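Local coordinates for protein mandalate racemase/muconate lactonizing enzyme (Unidentified, PDB 4E4U) that probably belongs to the mandelate racemase and muconate lactonizing enzyme group of the enolase superfamily, whose members use a bound metal to help draw a proton from carboxylate substrates, at residues G96-C101 against G287-A292; W231-V236 against T257-T262. One frame throughout, in Å; residues are numbered along the deposited sequence.

Contact 1: G96-C101 against G287-A292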
loop_
_atom_site.group_PDB
_atom_site.type_symbol
_atom_site.label_atom_id
_atom_site.label_comp_id
_atom_site.label_asym_id
_atom_site.label_seq_id
_atom_site.Cartn_x
_atom_site.Cartn_y
_atom_site.Cartn_z
ATOM N N GLY A 96 16.378 23.886 -26.289
ATOM C CA GLY A 96 16.521 24.875 -27.342
ATOM C C GLY A 96 17.214 24.290 -28.554
ATOM O O GLY A 96 16.793 24.510 -29.688
ATOM N N LEU A 97 18.295 23.549 -28.318
ATOM C CA LEU A 97 19.025 22.931 -29.420
ATOM C C LEU A 97 18.155 21.912 -30.150
ATOM O O LEU A 97 18.151 21.856 -31.381
ATOM C CB LEU A 97 20.302 22.267 -28.913
ATOM C CG LEU A 97 21.358 23.165 -28.260
ATOM C CD1 LEU A 97 22.503 22.319 -27.717
ATOM C CD2 LEU A 97 21.871 24.205 -29.243
ATOM N N GLU A 98 17.408 21.118 -29.388
ATOM C CA GLU A 98 16.593 20.061 -29.969
ATOM C C GLU A 98 15.439 20.633 -30.796
ATOM O O GLU A 98 15.136 20.136 -31.885
ATOM C CB GLU A 98 16.084 19.128 -28.866
ATOM C CG GLU A 98 15.426 17.847 -29.364
ATOM C CD GLU A 98 13.916 17.942 -29.383
ATOM O OE1 GLU A 98 13.406 19.082 -29.422
ATOM O OE2 GLU A 98 13.237 16.887 -29.364
ATOM N N MET A 99 14.787 21.683 -30.302
ATOM C CA MET A 99 13.660 22.219 -31.060
ATOM C C MET A 99 14.151 22.903 -32.339
ATOM O O MET A 99 13.455 22.891 -33.355
ATOM C CB MET A 99 12.765 23.139 -30.215
ATOM C CG MET A 99 13.357 24.509 -29.923
ATOM S SD MET A 99 12.244 25.583 -28.983
ATOM C CE MET A 99 12.241 24.780 -27.379
ATOM N N ALA A 100 15.361 23.468 -32.300
ATOM C CA ALA A 100 15.988 24.016 -33.505
ATOM C C ALA A 100 16.269 22.893 -34.503
ATOM O O ALA A 100 16.107 23.071 -35.706
ATOM C CB ALA A 100 17.260 24.772 -33.166
ATOM N N CYS A 101 16.666 21.727 -33.999
ATOM C CA CYS A 101 16.808 20.553 -34.860
ATOM C C CYS A 101 15.475 20.171 -35.500
ATOM O O CYS A 101 15.432 19.883 -36.692
ATOM C CB CYS A 101 17.406 19.361 -34.097
ATOM S SG CYS A 101 19.154 19.563 -33.687
ATOM N N GLY A 287 13.317 19.275 -22.134
ATOM C CA GLY A 287 14.214 18.449 -22.923
ATOM C C GLY A 287 13.979 18.521 -24.421
ATOM O O GLY A 287 14.681 17.851 -25.191
ATOM N N GLY A 288 13.005 19.330 -24.841
ATOM C CA GLY A 288 12.713 19.512 -26.256
ATOM C C GLY A 288 11.377 18.917 -26.653
ATOM O O GLY A 288 10.602 18.484 -25.796
ATOM N N LEU A 289 11.096 18.895 -27.952
ATOM C CA LEU A 289 9.787 18.470 -28.437
ATOM C C LEU A 289 9.534 16.972 -28.311
ATOM O O LEU A 289 8.431 16.563 -27.967
ATOM C CB LEU A 289 9.584 18.924 -29.879
ATOM C CG LEU A 289 9.226 20.403 -30.002
ATOM C CD1 LEU A 289 9.308 20.851 -31.450
ATOM C CD2 LEU A 289 7.820 20.647 -29.459
ATOM N N LEU A 290 10.532 16.146 -28.595
ATOM C CA LEU A 290 10.319 14.710 -28.439
ATOM C C LEU A 290 10.129 14.352 -26.965
ATOM O O LEU A 290 9.221 13.596 -26.621
ATOM C CB LEU A 290 11.445 13.896 -29.076
ATOM C CG LEU A 290 11.256 12.380 -28.960
ATOM C CD1 LEU A 290 9.939 11.939 -29.585
ATOM C CD2 LEU A 290 12.431 11.629 -29.571
ATOM N N GLU A 291 10.963 14.911 -26.090
ATOM C CA GLU A 291 10.781 14.678 -24.664
ATOM C C GLU A 291 9.415 15.195 -24.188
ATOM O O GLU A 291 8.751 14.556 -23.371
ATOM C CB GLU A 291 11.932 15.285 -23.859
ATOM C CG GLU A 291 11.962 14.867 -22.393
ATOM C CD GLU A 291 12.468 13.451 -22.139
ATOM O OE1 GLU A 291 12.752 12.682 -23.094
ATOM O OE2 GLU A 291 12.602 13.115 -20.953
ATOM N N ALA A 292 8.976 16.336 -24.716
ATOM C CA ALA A 292 7.648 16.846 -24.367
ATOM C C ALA A 292 6.536 15.907 -24.848
ATOM O O ALA A 292 5.558 15.683 -24.146
ATOM C CB ALA A 292 7.453 18.261 -24.917
HETATM O O HOH W 1 13.650 15.842 -26.878
#

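Contact 2: W231-V236 against T257-T262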
loop_
_atom_site.group_PDB
_atom_site.type_symbol
_atom_site.label_atom_id
_atom_site.label_comp_id
_atom_site.label_asym_id
_atom_site.label_seq_id
_atom_site.Cartn_x
_atom_site.Cartn_y
_atom_site.Cartn_z
ATOM N N TRP A 231 -8.125 25.200 -12.328
ATOM C CA TRP A 231 -6.990 24.612 -11.630
ATOM C C TRP A 231 -6.422 25.471 -10.525
ATOM O O TRP A 231 -6.683 26.676 -10.448
ATOM C CB TRP A 231 -5.879 24.187 -12.597
ATOM C CG TRP A 231 -5.052 25.267 -13.256
ATOM C CD1 TRP A 231 -4.291 26.231 -12.647
ATOM C CD2 TRP A 231 -4.811 25.404 -14.658
ATOM N NE1 TRP A 231 -3.630 26.989 -13.595
ATOM C CE2 TRP A 231 -3.926 26.487 -14.844
ATOM C CE3 TRP A 231 -5.265 24.712 -15.791
ATOM C CZ2 TRP A 231 -3.497 26.904 -16.103
ATOM C CZ3 TRP A 231 -4.839 25.122 -17.040
ATOM C CH2 TRP A 231 -3.963 26.208 -17.187
ATOM N N PHE A 232 -5.647 24.803 -9.679
ATOM C CA PHE A 232 -4.874 25.392 -8.595
ATOM C C PHE A 232 -3.431 25.047 -8.969
ATOM O O PHE A 232 -3.039 23.870 -8.944
ATOM C CB PHE A 232 -5.319 24.724 -7.297
ATOM C CG PHE A 232 -4.664 25.241 -6.030
ATOM C CD1 PHE A 232 -3.857 26.372 -6.002
ATOM C CD2 PHE A 232 -4.869 24.549 -4.841
ATOM C CE1 PHE A 232 -3.289 26.804 -4.794
ATOM C CE2 PHE A 232 -4.305 24.978 -3.655
ATOM C CZ PHE A 232 -3.516 26.102 -3.631
ATOM N N GLU A 233 -2.672 26.062 -9.380
ATOM C CA GLU A 233 -1.344 25.883 -9.971
ATOM C C GLU A 233 -0.253 25.843 -8.907
ATOM O O GLU A 233 -0.298 26.620 -7.957
ATOM C CB GLU A 233 -1.072 27.062 -10.908
ATOM C CG GLU A 233 0.236 27.012 -11.675
ATOM C CD GLU A 233 0.198 27.855 -12.943
ATOM O OE1 GLU A 233 -0.897 28.033 -13.517
ATOM O OE2 GLU A 233 1.267 28.321 -13.383
ATOM N N GLU A 234 0.731 24.956 -9.073
ATOM C CA GLU A 234 1.909 24.918 -8.194
ATOM C C GLU A 234 1.585 25.253 -6.737
ATOM O O GLU A 234 2.067 26.256 -6.200
ATOM C CB GLU A 234 2.984 25.889 -8.694
ATOM C CG GLU A 234 3.648 25.507 -10.003
ATOM C CD GLU A 234 5.065 26.035 -10.066
ATOM O OE1 GLU A 234 5.246 27.264 -9.942
ATOM O OE2 GLU A 234 6.006 25.229 -10.187
ATOM N N PRO A 235 0.759 24.424 -6.086
ATOM C CA PRO A 235 0.358 24.809 -4.728
ATOM C C PRO A 235 1.512 24.786 -3.732
ATOM O O PRO A 235 1.449 25.498 -2.737
ATOM C CB PRO A 235 -0.706 23.764 -4.361
ATOM C CG PRO A 235 -0.496 22.634 -5.340
ATOM C CD PRO A 235 -0.000 23.269 -6.591
ATOM N N VAL A 236 2.548 24.003 -4.014
ATOM C CA VAL A 236 3.703 23.880 -3.136
ATOM C C VAL A 236 4.956 23.915 -4.013
ATOM O O VAL A 236 4.860 23.764 -5.235
ATOM C CB VAL A 236 3.661 22.561 -2.321
ATOM C CG1 VAL A 236 2.394 22.488 -1.474
ATOM C CG2 VAL A 236 3.778 21.355 -3.239
ATOM N N THR A 257 0.572 21.562 -12.471
ATOM C CA THR A 257 1.944 21.919 -12.170
ATOM C C THR A 257 2.870 21.474 -13.284
ATOM O O THR A 257 2.469 20.722 -14.171
ATOM C CB THR A 257 2.398 21.325 -10.820
ATOM O OG1 THR A 257 3.506 22.080 -10.331
ATOM C CG2 THR A 257 2.761 19.842 -10.956
ATOM N N GLY A 258 4.119 21.917 -13.233
ATOM C CA GLY A 258 5.119 21.363 -14.122
ATOM C C GLY A 258 6.097 22.323 -14.744
ATOM O O GLY A 258 7.070 21.880 -15.359
ATOM N N GLU A 259 5.873 23.628 -14.606
ATOM C CA GLU A 259 6.752 24.574 -15.295
ATOM C C GLU A 259 8.179 24.555 -14.760
ATOM O O GLU A 259 9.094 25.027 -15.432
ATOM C CB GLU A 259 6.206 25.992 -15.233
ATOM C CG GLU A 259 6.404 26.676 -13.906
ATOM C CD GLU A 259 5.560 27.920 -13.801
ATOM O OE1 GLU A 259 6.124 29.034 -13.803
ATOM O OE2 GLU A 259 4.320 27.775 -13.734
ATOM N N ARG A 260 8.371 24.002 -13.561
ATOM C CA ARG A 260 9.705 23.901 -12.975
ATOM C C ARG A 260 10.224 22.471 -12.940
ATOM O O ARG A 260 11.233 22.196 -12.291
ATOM C CB ARG A 260 9.730 24.523 -11.578
ATOM C CG ARG A 260 9.584 26.027 -11.621
ATOM C CD ARG A 260 9.701 26.625 -10.257
ATOM N NE ARG A 260 8.441 26.608 -9.530
ATOM C CZ ARG A 260 8.313 26.984 -8.264
ATOM N NH1 ARG A 260 9.393 27.294 -7.544
ATOM N NH2 ARG A 260 7.109 27.019 -7.711
ATOM N N LEU A 261 9.545 21.568 -13.648
ATOM C CA LEU A 261 9.986 20.176 -13.762
ATOM C C LEU A 261 10.619 19.942 -15.126
ATOM O O LEU A 261 10.392 20.702 -16.070
ATOM C CB LEU A 261 8.811 19.217 -13.550
ATOM C CG LEU A 261 8.033 19.426 -12.246
ATOM C CD1 LEU A 261 6.995 18.318 -12.090
ATOM C CD2 LEU A 261 8.940 19.491 -11.027
ATOM N N THR A 262 11.410 18.888 -15.233
ATOM C CA THR A 262 12.086 18.601 -16.482
ATOM C C THR A 262 12.266 17.098 -16.669
ATOM O O THR A 262 12.495 16.369 -15.702
ATOM C CB THR A 262 13.451 19.326 -16.566
ATOM O OG1 THR A 262 14.034 19.081 -17.850
ATOM C CG2 THR A 262 14.400 18.873 -15.447
HETATM O O HOH W 2 6.440 22.926 -11.531
#

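Contact 1: G96-C101 against G287-A292
The first torsion of Glu98 sets CG anti to the backbone N (chi1 -170°) and a bend at chi2 (-98°) turns the carboxylate onto the start of helix 289-301, against the backbone of Leu289 and Leu290. The motif is a helix N-terminus met by a carboxylate from another helix. In the enolase-type fold it joins helix 88-109, within the N-terminal family region, to a helix of the barrel region. The two oxygens divide the work: OE1 of Glu98 takes the N-H of Leu289 (2.7 Å), while OE2 of Glu98 takes that of Leu290 (2.9 Å) along a nearly straight path of 169°. Both donors come from the syn side, the first lifted more from the carboxylate plane than the second. Glu98 OE2 also receives a weak hydrogen bond from Trp102 NE1. The dipole of the helix start would be expected to suit a negative group here. Gly288, the N-cap residue, has no side chain, and its CA lies 3.3 Å from Glu98 OE1. Beside this polar grip, Met99 CB packs on Leu289 CD1, and Leu289 continues apolar packing onto Leu323 of helix 314-325. A water completes the arrangement: it accepts from Glu291 N, donates to Gly287 O at 2.8 Å, and donates weakly to Glu98 OE2 at 2.7 Å.

Contact 2: W231-V236 against T257-T262
The guanidinium of Arg260 meets the carboxylate of Glu234 at its edge, CD of Glu234 lying in the guanidinium plane, yet the two flat groups are turned 68° apart. The salt bridge is therefore two-pronged but twisted. Arg260 NE gives its hydrogen to the syn lone pair of Glu234 OE2 at 2.9 Å, and Arg260 NH2 reaches Glu234 OE1, also at 2.9 Å, by a weaker, more bent bond. A bend at chi3 of Arg260 (-85°) swings NE and NH2 to that carboxylate. A second flat pair lies close by: the carboxylates of Glu233 and Glu259 stand 60° apart, with OE2 of Glu233 and OE2 of Glu259 separated by 3.1 Å, two acceptors with no bond between them. On one face of the Phe232 ring, toward its rim, sits Pro235 CB. Thr257 OG1 touches Glu234 CG at 3.4 Å, the side chains crossing at about a right angle.

A water shares the oxygen that meets NE: it donates to Glu234 OE2 at 2.7 Å and accepts from Arg260 N at 3.0 Å, linking the carboxylate to the backbone of the same arginine. Phe82 of a neighbouring subunit packs on Glu234, Glu259 and Arg260, and Arg260 NH1 bonds to Thr83 O of that subunit. Glu233 OE1 accepts from Trp231 NE1 through its anti lone pair and is also held by Lys164 and Gln280.

Carboxylates gathered where successive parallel barrel strands end, here after 231-233 and 255-257, are characteristic of the enolase-superfamily metal site; Glu233 and Glu259 stand where relatives place metal-binding carboxylates, although no metal is modelled here and whether they bind one is not established.

In the fold
Together the contacts illustrate how one chain combines a fastened domain junction with a polar barrel mouth. Contact 1 ties helix 88-109 to the start of a barrel helix; contact 2 lies between the ends of two neighbouring barrel strands, where the active site of this family is expected. Their centres are 21 Å apart, although their nearest atoms come within about 4 Å without touching. Arg285, just before 287-292 in the chain, bonds to Glu259 and Thr262 of contact 2, while Ser95, just before 96-101, holds Gly287. The pocket of the bound dimercaptobutanediol is lined by Tyr132, Cys151, Glu154, Asn155 and Leu158, none of which belongs to either contact.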